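Local coordinates for RING finger protein unkempt homolog (Mus musculus, PDB 5ELH) that binds RNA sequence-specifically through clustered CCCH zinc fingers and represses translation, controlling the early morphology of cortical neurons, at residues 53-58 / 89-95; 96-101 / 118-124; 38-42 / 82-86. All coordinates share one frame; numbering follows the deposited sequence.

Two of the contacts join parts of different zinc fingers and the third lies within one. Contact 3 and contact 1 alternate along the sequence: 38-42, just after the first zinc site, meets 82-86, just after the second, while 53-58, shortly before the second zinc site, meets 89-95, shortly before the third. Their centres lie about 13 Å apart and they touch, Y91 against R42 and R90 against G85, with helix 87-90 between 82-86 and the loop of contact 1. Contact 2 follows in series, inside the third finger, its centre about 15 Å from contact 1 and about 20 Å from contact 3. It touches contact 1 through R90 and Y91, so interfinger packing runs directly into a zinc-bound module.

Contact 1. Residues 53-58 / 89-95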
loop_
_atom_site.group_PDB
_atom_site.type_symbol
_atom_site.label_atom_id
_atom_site.label_comp_id
_atom_site.label_asym_id
_atom_site.label_seq_id
_atom_site.Cartn_x
_atom_site.Cartn_y
_atom_site.Cartn_z
ATOM N N PHE A 53 3.834 -20.261 -5.934
ATOM C CA PHE A 53 3.624 -18.870 -6.352
ATOM C C PHE A 53 2.416 -18.771 -7.266
ATOM O O PHE A 53 2.099 -19.725 -7.974
ATOM C CB PHE A 53 4.816 -18.352 -7.142
ATOM C CG PHE A 53 6.008 -18.003 -6.301
ATOM C CD1 PHE A 53 5.880 -17.174 -5.202
ATOM C CD2 PHE A 53 7.254 -18.497 -6.622
ATOM C CE1 PHE A 53 6.979 -16.843 -4.441
ATOM C CE2 PHE A 53 8.354 -18.181 -5.859
ATOM C CZ PHE A 53 8.216 -17.356 -4.764
ATOM N N ASN A 54 1.772 -17.605 -7.298
ATOM C CA ASN A 54 0.654 -17.405 -8.214
ATOM C C ASN A 54 1.123 -17.531 -9.661
ATOM O O ASN A 54 0.442 -18.133 -10.487
ATOM C CB ASN A 54 -0.074 -16.083 -7.959
ATOM C CG ASN A 54 0.836 -14.887 -8.055
ATOM O OD1 ASN A 54 2.051 -14.993 -7.862
ATOM N ND2 ASN A 54 0.254 -13.729 -8.342
ATOM N N TYR A 55 2.306 -17.010 -9.954
ATOM C CA TYR A 55 2.938 -17.244 -11.242
ATOM C C TYR A 55 4.446 -17.434 -11.114
ATOM O O TYR A 55 5.078 -16.908 -10.193
ATOM C CB TYR A 55 2.622 -16.115 -12.231
ATOM C CG TYR A 55 3.160 -14.735 -11.869
ATOM C CD1 TYR A 55 4.431 -14.351 -12.237
ATOM C CD2 TYR A 55 2.365 -13.809 -11.201
ATOM C CE1 TYR A 55 4.912 -13.087 -11.932
ATOM C CE2 TYR A 55 2.833 -12.552 -10.884
ATOM C CZ TYR A 55 4.114 -12.194 -11.253
ATOM O OH TYR A 55 4.601 -10.938 -10.943
ATOM N N SER A 56 5.004 -18.176 -12.065
ATOM C CA SER A 56 6.411 -18.549 -12.063
ATOM C C SER A 56 7.341 -17.357 -12.226
ATOM O O SER A 56 7.045 -16.428 -12.975
ATOM C CB SER A 56 6.670 -19.532 -13.203
ATOM O OG SER A 56 8.054 -19.718 -13.412
ATOM N N PRO A 57 8.479 -17.377 -11.524
ATOM C CA PRO A 57 9.505 -16.359 -11.775
ATOM C C PRO A 57 10.474 -16.752 -12.887
ATOM O O PRO A 57 11.446 -16.038 -13.115
ATOM C CB PRO A 57 10.261 -16.313 -10.448
ATOM C CG PRO A 57 10.164 -17.683 -9.930
ATOM C CD PRO A 57 8.810 -18.205 -10.349
ATOM N N ASP A 58 10.229 -17.867 -13.565
ATOM C CA ASP A 58 11.199 -18.389 -14.519
ATOM C C ASP A 58 10.606 -18.760 -15.879
ATOM O O ASP A 58 11.227 -18.489 -16.908
ATOM C CB ASP A 58 11.916 -19.599 -13.910
ATOM C CG ASP A 58 12.796 -19.220 -12.733
ATOM O OD1 ASP A 58 13.593 -18.276 -12.880
ATOM O OD2 ASP A 58 12.688 -19.853 -11.661
ATOM N N ARG A 89 9.454 -10.258 -13.367
ATOM C CA ARG A 89 10.539 -11.099 -12.867
ATOM C C ARG A 89 11.398 -10.337 -11.864
ATOM O O ARG A 89 11.740 -10.848 -10.804
ATOM C CB ARG A 89 11.406 -11.578 -14.033
ATOM C CG ARG A 89 12.664 -12.306 -13.611
ATOM C CD ARG A 89 12.735 -13.733 -14.070
ATOM N NE ARG A 89 13.792 -13.911 -15.050
ATOM C CZ ARG A 89 14.587 -14.973 -15.131
ATOM N NH1 ARG A 89 14.451 -15.994 -14.300
ATOM N NH2 ARG A 89 15.533 -15.005 -16.058
ATOM N N ARG A 90 11.736 -9.103 -12.208
ATOM C CA ARG A 90 12.674 -8.323 -11.414
ATOM C C ARG A 90 12.127 -7.936 -10.039
ATOM O O ARG A 90 12.892 -7.741 -9.096
ATOM C CB ARG A 90 13.095 -7.082 -12.207
ATOM C CG ARG A 90 14.115 -7.386 -13.304
ATOM C CD ARG A 90 14.327 -6.221 -14.273
ATOM N NE ARG A 90 14.578 -4.943 -13.606
ATOM C CZ ARG A 90 15.781 -4.482 -13.266
ATOM N NH1 ARG A 90 16.876 -5.198 -13.511
ATOM N NH2 ARG A 90 15.893 -3.299 -12.668
ATOM N N TYR A 91 10.808 -7.818 -9.925
ATOM C CA TYR A 91 10.176 -7.438 -8.663
ATOM C C TYR A 91 9.422 -8.612 -8.043
ATOM O O TYR A 91 8.590 -8.440 -7.152
ATOM C CB TYR A 91 9.287 -6.209 -8.860
ATOM C CG TYR A 91 10.133 -5.027 -9.278
ATOM C CD1 TYR A 91 10.394 -4.781 -10.619
ATOM C CD2 TYR A 91 10.735 -4.211 -8.333
ATOM C CE1 TYR A 91 11.185 -3.734 -11.012
ATOM C CE2 TYR A 91 11.528 -3.164 -8.713
ATOM C CZ TYR A 91 11.757 -2.926 -10.058
ATOM O OH TYR A 91 12.555 -1.879 -10.461
ATOM N N HIS A 92 9.761 -9.805 -8.505
ATOM C CA HIS A 92 9.194 -11.043 -7.971
ATOM C C HIS A 92 9.786 -11.347 -6.594
ATOM O O HIS A 92 10.957 -11.027 -6.316
ATOM C CB HIS A 92 9.499 -12.195 -8.931
ATOM C CG HIS A 92 8.560 -13.358 -8.824
ATOM N ND1 HIS A 92 8.548 -14.217 -7.744
ATOM C CD2 HIS A 92 7.623 -13.822 -9.683
ATOM C CE1 HIS A 92 7.625 -15.144 -7.932
ATOM N NE2 HIS A 92 7.060 -14.936 -9.106
ATOM N N LEU A 93 8.967 -11.952 -5.738
ATOM C CA LEU A 93 9.392 -12.392 -4.402
ATOM C C LEU A 93 10.647 -13.265 -4.440
ATOM O O LEU A 93 11.477 -13.221 -3.538
ATOM C CB LEU A 93 8.252 -13.149 -3.710
ATOM C CG LEU A 93 7.126 -12.265 -3.167
ATOM C CD1 LEU A 93 5.862 -13.081 -2.910
ATOM C CD2 LEU A 93 7.578 -11.543 -1.907
ATOM N N ARG A 94 10.798 -14.018 -5.521
ATOM C CA ARG A 94 11.914 -14.927 -5.710
ATOM C C ARG A 94 13.241 -14.218 -5.934
ATOM O O ARG A 94 14.288 -14.711 -5.516
ATOM C CB ARG A 94 11.628 -15.829 -6.912
ATOM C CG ARG A 94 12.796 -16.699 -7.357
ATOM C CD ARG A 94 13.225 -17.659 -6.264
ATOM N NE ARG A 94 14.303 -18.533 -6.713
ATOM C CZ ARG A 94 15.595 -18.244 -6.629
ATOM N NH1 ARG A 94 16.000 -17.085 -6.109
ATOM N NH2 ARG A 94 16.489 -19.121 -7.069
ATOM N N TYR A 95 13.195 -13.075 -6.607
ATOM C CA TYR A 95 14.408 -12.448 -7.129
ATOM C C TYR A 95 14.706 -11.018 -6.675
ATOM O O TYR A 95 15.874 -10.620 -6.644
ATOM C CB TYR A 95 14.386 -12.488 -8.650
ATOM C CG TYR A 95 14.609 -13.861 -9.219
ATOM C CD1 TYR A 95 15.761 -14.572 -8.914
ATOM C CD2 TYR A 95 13.678 -14.446 -10.071
ATOM C CE1 TYR A 95 15.989 -15.815 -9.431
ATOM C CE2 TYR A 95 13.894 -15.709 -10.598
ATOM C CZ TYR A 95 15.050 -16.391 -10.266
ATOM O OH TYR A 95 15.301 -17.633 -10.779
#
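The H92 ring carries P57 on one face and meets F53 and the carbonyl of Y55 at its edge. P57 CB sits almost exactly over the ring, 3.6 Å from its centroid, a CH-pi contact. From the edge, H92 CE1 points at the centre of the F53 face; these planes stand at 85° in a T-shaped pair. The Y55 ring receives another part of the same edge, H92 CD2, in an offset edge-to-face pair, which completes an aromatic cluster. Both imidazole nitrogens are engaged: NE2 donates to Y55 O at 3.0 Å with a nearly straight N-H...O angle of 170°, and ND1 accepts from R94 N, close to the ring plane, which is consistent with a proton on NE2 and none on ND1, and with this orientation of the ring. With CG anti to the H92 backbone N (chi1 -157°), the imidazole is carried into 53-58.

Segment 53-58 comes shortly before C61, the first zinc ligand of the second CCCH finger, and 89-95 shortly before C101, that of the third; the cluster packs these two parts together. Farther along, P57 CB also packs on Y95 CE2 at 3.7 Å, and P57 CG on R94 CG. D58 OD1 takes two partners: a salt bridge from R89 NH1 at 2.8 Å, and the Y95 hydroxyl, also at 2.8 Å, on its syn lone pair. R94 sends its charged end elsewhere, to E136 of helix 134-142.

Contact 2. Residues 96-101 / 118-124; sequences YKTGIC and CAFAHGP. With ZN (zinc ion), chain F.
I100 and A121 form a single backbone bridge: A121 N donates to G99 O and C101 N to A121 O, both at 2.9 Å, while K97 N reaches A119 O farther along. The side chain of K97, bent at chi2 (-91°), curls back so that NZ bonds both C118 O and F120 O, each at 3.1 Å; it approaches F120 O from above the carbonyl plane. D126 supplies a salt bridge to the same ammonium. K97 CG lies over the centre of the Y96 ring.

This is the core of the third CCCH finger, in which C101, C118 and H122, together with C111, bind zinc. C101 SG and C118 SG hold the metal at 2.3 and 2.4 Å and H122 NE2 at 2.1 Å. C101 comes over one face of the H122 imidazole, its CB 3.6 Å from the ring centroid and shifted toward the rim. On another side, C101 CB packs tightly against F120 CB, with F120 CD2 passing near G99 O. F120 N in turn donates to C118 SG, a second-shell bond that probably tempers the charge on the thiolate.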
loop_
_atom_site.group_PDB
_atom_site.type_symbol
_atom_site.label_atom_id
_atom_site.label_comp_id
_atom_site.label_asym_id
_atom_site.label_seq_id
_atom_site.Cartn_x
_atom_site.Cartn_y
_atom_site.Cartn_z
ATOM N N TYR A 96 13.688 -10.243 -6.322
ATOM C CA TYR A 96 13.905 -8.835 -5.980
ATOM C C TYR A 96 14.971 -8.654 -4.894
ATOM O O TYR A 96 14.887 -9.240 -3.817
ATOM C CB TYR A 96 12.588 -8.188 -5.546
ATOM C CG TYR A 96 12.689 -6.732 -5.172
ATOM C CD1 TYR A 96 13.007 -5.764 -6.117
ATOM C CD2 TYR A 96 12.440 -6.320 -3.876
ATOM C CE1 TYR A 96 13.093 -4.427 -5.771
ATOM C CE2 TYR A 96 12.523 -4.986 -3.520
ATOM C CZ TYR A 96 12.843 -4.046 -4.471
ATOM O OH TYR A 96 12.918 -2.731 -4.104
ATOM N N LYS A 97 15.979 -7.846 -5.217
ATOM C CA LYS A 97 17.092 -7.516 -4.310
ATOM C C LYS A 97 17.797 -8.724 -3.694
ATOM O O LYS A 97 18.297 -8.635 -2.569
ATOM C CB LYS A 97 16.616 -6.598 -3.178
ATOM C CG LYS A 97 15.942 -5.313 -3.642
ATOM C CD LYS A 97 16.919 -4.198 -3.780
ATOM C CE LYS A 97 16.238 -2.952 -4.287
ATOM N NZ LYS A 97 17.237 -1.893 -4.527
ATOM N N THR A 98 17.865 -9.833 -4.427
ATOM C CA THR A 98 18.528 -11.043 -3.927
ATOM C C THR A 98 19.985 -11.153 -4.361
ATOM O O THR A 98 20.716 -12.009 -3.864
ATOM C CB THR A 98 17.792 -12.318 -4.384
ATOM O OG1 THR A 98 17.769 -12.377 -5.811
ATOM C CG2 THR A 98 16.378 -12.317 -3.857
ATOM N N GLY A 99 20.398 -10.294 -5.290
ATOM C CA GLY A 99 21.768 -10.271 -5.765
ATOM C C GLY A 99 22.290 -8.841 -5.838
ATOM O O GLY A 99 21.507 -7.889 -5.775
ATOM N N ILE A 100 23.603 -8.694 -5.976
ATOM C CA ILE A 100 24.239 -7.377 -6.025
ATOM C C ILE A 100 24.274 -6.820 -7.456
ATOM O O ILE A 100 24.708 -7.500 -8.385
ATOM C CB ILE A 100 25.692 -7.441 -5.470
ATOM C CG1 ILE A 100 25.701 -7.952 -4.026
ATOM C CG2 ILE A 100 26.372 -6.079 -5.557
ATOM C CD1 ILE A 100 25.004 -7.038 -3.026
ATOM N N CYS A 101 23.825 -5.578 -7.625
ATOM C CA CYS A 101 23.864 -4.925 -8.931
ATOM C C CYS A 101 25.310 -4.821 -9.379
ATOM O O CYS A 101 26.197 -4.587 -8.555
ATOM C CB CYS A 101 23.259 -3.517 -8.851
ATOM S SG CYS A 101 22.872 -2.770 -10.460
ATOM N N CYS A 118 16.028 0.509 -9.065
ATOM C CA CYS A 118 16.820 -0.662 -9.417
ATOM C C CYS A 118 16.409 -1.887 -8.597
ATOM O O CYS A 118 16.182 -1.791 -7.394
ATOM C CB CYS A 118 18.305 -0.394 -9.217
ATOM S SG CYS A 118 19.303 -1.824 -9.661
ATOM N N ALA A 119 16.311 -3.028 -9.269
ATOM C CA ALA A 119 15.801 -4.251 -8.655
ATOM C C ALA A 119 16.909 -5.121 -8.061
ATOM O O ALA A 119 16.635 -6.168 -7.478
ATOM C CB ALA A 119 14.978 -5.055 -9.678
ATOM N N PHE A 120 18.156 -4.684 -8.207
ATOM C CA PHE A 120 19.278 -5.375 -7.575
ATOM C C PHE A 120 19.691 -4.606 -6.328
ATOM O O PHE A 120 19.387 -3.415 -6.191
ATOM C CB PHE A 120 20.459 -5.504 -8.544
ATOM C CG PHE A 120 20.256 -6.539 -9.621
ATOM C CD1 PHE A 120 19.516 -6.243 -10.755
ATOM C CD2 PHE A 120 20.806 -7.805 -9.498
ATOM C CE1 PHE A 120 19.332 -7.185 -11.747
ATOM C CE2 PHE A 120 20.622 -8.755 -10.486
ATOM C CZ PHE A 120 19.884 -8.442 -11.611
ATOM N N ALA A 121 20.385 -5.288 -5.420
ATOM C CA ALA A 121 20.847 -4.663 -4.186
ATOM C C ALA A 121 22.138 -3.896 -4.405
ATOM O O ALA A 121 23.066 -4.378 -5.053
ATOM C CB ALA A 121 21.044 -5.702 -3.110
ATOM N N HIS A 122 22.185 -2.689 -3.860
ATOM C CA HIS A 122 23.407 -1.906 -3.839
ATOM C C HIS A 122 23.904 -1.886 -2.410
ATOM O O HIS A 122 23.427 -1.108 -1.588
ATOM C CB HIS A 122 23.146 -0.502 -4.382
ATOM C CG HIS A 122 22.806 -0.490 -5.839
ATOM N ND1 HIS A 122 23.711 -0.119 -6.810
ATOM C CD2 HIS A 122 21.675 -0.846 -6.495
ATOM C CE1 HIS A 122 23.144 -0.225 -7.999
ATOM N NE2 HIS A 122 21.912 -0.673 -7.836
ATOM N N GLY A 123 24.849 -2.779 -2.126
ATOM C CA GLY A 123 25.351 -2.988 -0.781
ATOM C C GLY A 123 24.719 -4.220 -0.152
ATOM O O GLY A 123 23.534 -4.476 -0.364
ATOM N N PRO A 124 25.500 -4.995 0.626
ATOM C CA PRO A 124 24.943 -6.170 1.308
ATOM C C PRO A 124 23.818 -5.838 2.291
ATOM O O PRO A 124 23.021 -6.716 2.625
ATOM C CB PRO A 124 26.144 -6.738 2.068
ATOM C CG PRO A 124 27.326 -6.259 1.327
ATOM C CD PRO A 124 26.960 -4.903 0.814
HETATM ZN ZN ZN F . 21.519 -1.050 -9.825
HETATM O O HOH W 1 13.795 -0.984 -6.155
HETATM O O HOH W 2 16.888 0.395 -5.377
#

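Contact 3. Residues 38-42 / 82-86; sequences VNQRR and RTTGD
N39 and T84 meet through their backbones first: T84 N donates to N39 O at 3.0 Å, with an N-H...O angle of 174°. The CA atoms of Q40 and T84 are the nearest across the two segments, 5.0 Å apart. A water adds a second link between the main chains, donating to Q40 O and T84 O together.

Among polar side-chain contacts, the T84 hydroxyl lies close to the same N39 carbonyl and to the N39 carboxamide. T84 OG1 is 3.2 Å from N39 O and 3.5 Å from N39 OD1, and both bonds are weak. The carboxamide is brought beside the hydroxyl because N39 CG is folded between its backbone N and carbonyl carbon (chi1 62°).

The remaining contacts are carbon against oxygen: the T83 methyl CG2 lies 3.2 Å from R41 O, while the T83 hydroxyl is bonded to T87. Q40 CG crosses T84 at an angle, 4.1 Å from T84 OG1. The Q40 carboxamide turns back to its own loop, where OE1 accepts from H36 N and F37 N; H36 is a zinc ligand of the first finger.

The contact joins the short 3-10 turn 38-40, just after the first zinc site, to the loop that follows zinc ligand H81 of the second. R41 extends to a salt bridge with D75. R42 packs on T87 and E88 of helix 87-90, which starts directly after D86, and its guanidinium reaches backbone carbonyls of L8, on helix 3-10, and F11 just beyond it.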
loop_
_atom_site.group_PDB
_atom_site.type_symbol
_atom_site.label_atom_id
_atom_site.label_comp_id
_atom_site.label_asym_id
_atom_site.label_seq_id
_atom_site.Cartn_x
_atom_site.Cartn_y
_atom_site.Cartn_z
ATOM N N VAL A 38 -0.484 0.021 -20.427
ATOM C CA VAL A 38 -0.880 -1.290 -19.934
ATOM C C VAL A 38 0.271 -2.295 -19.995
ATOM O O VAL A 38 0.408 -3.142 -19.104
ATOM C CB VAL A 38 -2.114 -1.810 -20.702
ATOM C CG1 VAL A 38 -2.403 -3.264 -20.347
ATOM C CG2 VAL A 38 -3.308 -0.941 -20.381
ATOM N N ASN A 39 1.112 -2.201 -21.021
ATOM C CA ASN A 39 2.234 -3.134 -21.127
ATOM C C ASN A 39 3.329 -2.907 -20.087
ATOM O O ASN A 39 4.260 -3.703 -19.993
ATOM C CB ASN A 39 2.820 -3.173 -22.542
ATOM C CG ASN A 39 3.378 -1.846 -22.993
ATOM O OD1 ASN A 39 3.523 -0.911 -22.213
ATOM N ND2 ASN A 39 3.693 -1.760 -24.275
ATOM N N GLN A 40 3.202 -1.850 -19.288
ATOM C CA GLN A 40 4.136 -1.615 -18.181
ATOM C C GLN A 40 3.643 -2.187 -16.857
ATOM O O GLN A 40 4.401 -2.259 -15.882
ATOM C CB GLN A 40 4.385 -0.124 -18.005
ATOM C CG GLN A 40 4.995 0.537 -19.203
ATOM C CD GLN A 40 4.984 2.051 -19.084
ATOM O OE1 GLN A 40 4.015 2.645 -18.610
ATOM N NE2 GLN A 40 6.073 2.681 -19.504
ATOM N N ARG A 41 2.379 -2.594 -16.820
ATOM C CA ARG A 41 1.759 -3.057 -15.595
ATOM C C ARG A 41 2.358 -4.397 -15.195
ATOM O O ARG A 41 2.512 -5.276 -16.035
ATOM C CB ARG A 41 0.247 -3.199 -15.799
ATOM C CG ARG A 41 -0.498 -3.892 -14.661
ATOM C CD ARG A 41 -1.997 -3.990 -14.939
ATOM N NE ARG A 41 -2.681 -4.803 -13.934
ATOM C CZ ARG A 41 -2.889 -6.118 -14.028
ATOM N NH1 ARG A 41 -2.483 -6.804 -15.091
ATOM N NH2 ARG A 41 -3.512 -6.756 -13.047
ATOM N N ARG A 42 2.725 -4.536 -13.926
ATOM C CA ARG A 42 3.067 -5.851 -13.390
ATOM C C ARG A 42 2.024 -6.322 -12.379
ATOM O O ARG A 42 1.429 -5.522 -11.648
ATOM C CB ARG A 42 4.471 -5.858 -12.768
ATOM C CG ARG A 42 4.663 -4.897 -11.628
ATOM C CD ARG A 42 5.983 -5.174 -10.916
ATOM N NE ARG A 42 5.889 -6.290 -9.980
ATOM C CZ ARG A 42 5.674 -6.171 -8.671
ATOM N NH1 ARG A 42 5.512 -4.977 -8.108
ATOM N NH2 ARG A 42 5.634 -7.256 -7.917
ATOM N N ARG A 82 6.395 -11.000 -19.847
ATOM C CA ARG A 82 7.509 -10.137 -20.192
ATOM C C ARG A 82 6.994 -8.712 -20.364
ATOM O O ARG A 82 6.854 -8.203 -21.466
ATOM C CB ARG A 82 8.197 -10.636 -21.457
ATOM C CG ARG A 82 9.668 -10.266 -21.525
ATOM C CD ARG A 82 10.298 -10.747 -22.817
ATOM N NE ARG A 82 10.078 -12.173 -23.065
ATOM C CZ ARG A 82 10.879 -13.148 -22.645
ATOM N NH1 ARG A 82 11.966 -12.876 -21.930
ATOM N NH2 ARG A 82 10.585 -14.406 -22.938
ATOM N N THR A 83 6.677 -8.087 -19.241
ATOM C CA THR A 83 6.231 -6.708 -19.224
ATOM C C THR A 83 7.399 -5.822 -19.630
ATOM O O THR A 83 8.533 -6.285 -19.698
ATOM C CB THR A 83 5.749 -6.334 -17.824
ATOM O OG1 THR A 83 6.823 -6.513 -16.885
ATOM C CG2 THR A 83 4.588 -7.221 -17.419
ATOM N N THR A 84 7.130 -4.553 -19.918
ATOM C CA THR A 84 8.201 -3.639 -20.267
ATOM C C THR A 84 9.190 -3.571 -19.108
ATOM O O THR A 84 8.801 -3.386 -17.957
ATOM C CB THR A 84 7.672 -2.225 -20.591
ATOM O OG1 THR A 84 6.636 -2.312 -21.575
ATOM C CG2 THR A 84 8.794 -1.345 -21.132
ATOM N N GLY A 85 10.464 -3.754 -19.421
ATOM C CA GLY A 85 11.513 -3.702 -18.420
ATOM C C GLY A 85 11.633 -4.989 -17.626
ATOM O O GLY A 85 12.408 -5.054 -16.673
ATOM N N ASP A 86 10.860 -6.002 -18.019
ATOM C CA ASP A 86 10.907 -7.323 -17.397
ATOM C C ASP A 86 10.590 -7.217 -15.917
ATOM O O ASP A 86 11.189 -7.906 -15.075
ATOM C CB ASP A 86 12.287 -7.949 -17.605
ATOM C CG ASP A 86 12.274 -9.467 -17.518
ATOM O OD1 ASP A 86 11.180 -10.087 -17.569
ATOM O OD2 ASP A 86 13.383 -10.043 -17.419
HETATM O O HOH W 3 6.972 -2.242 -15.989
#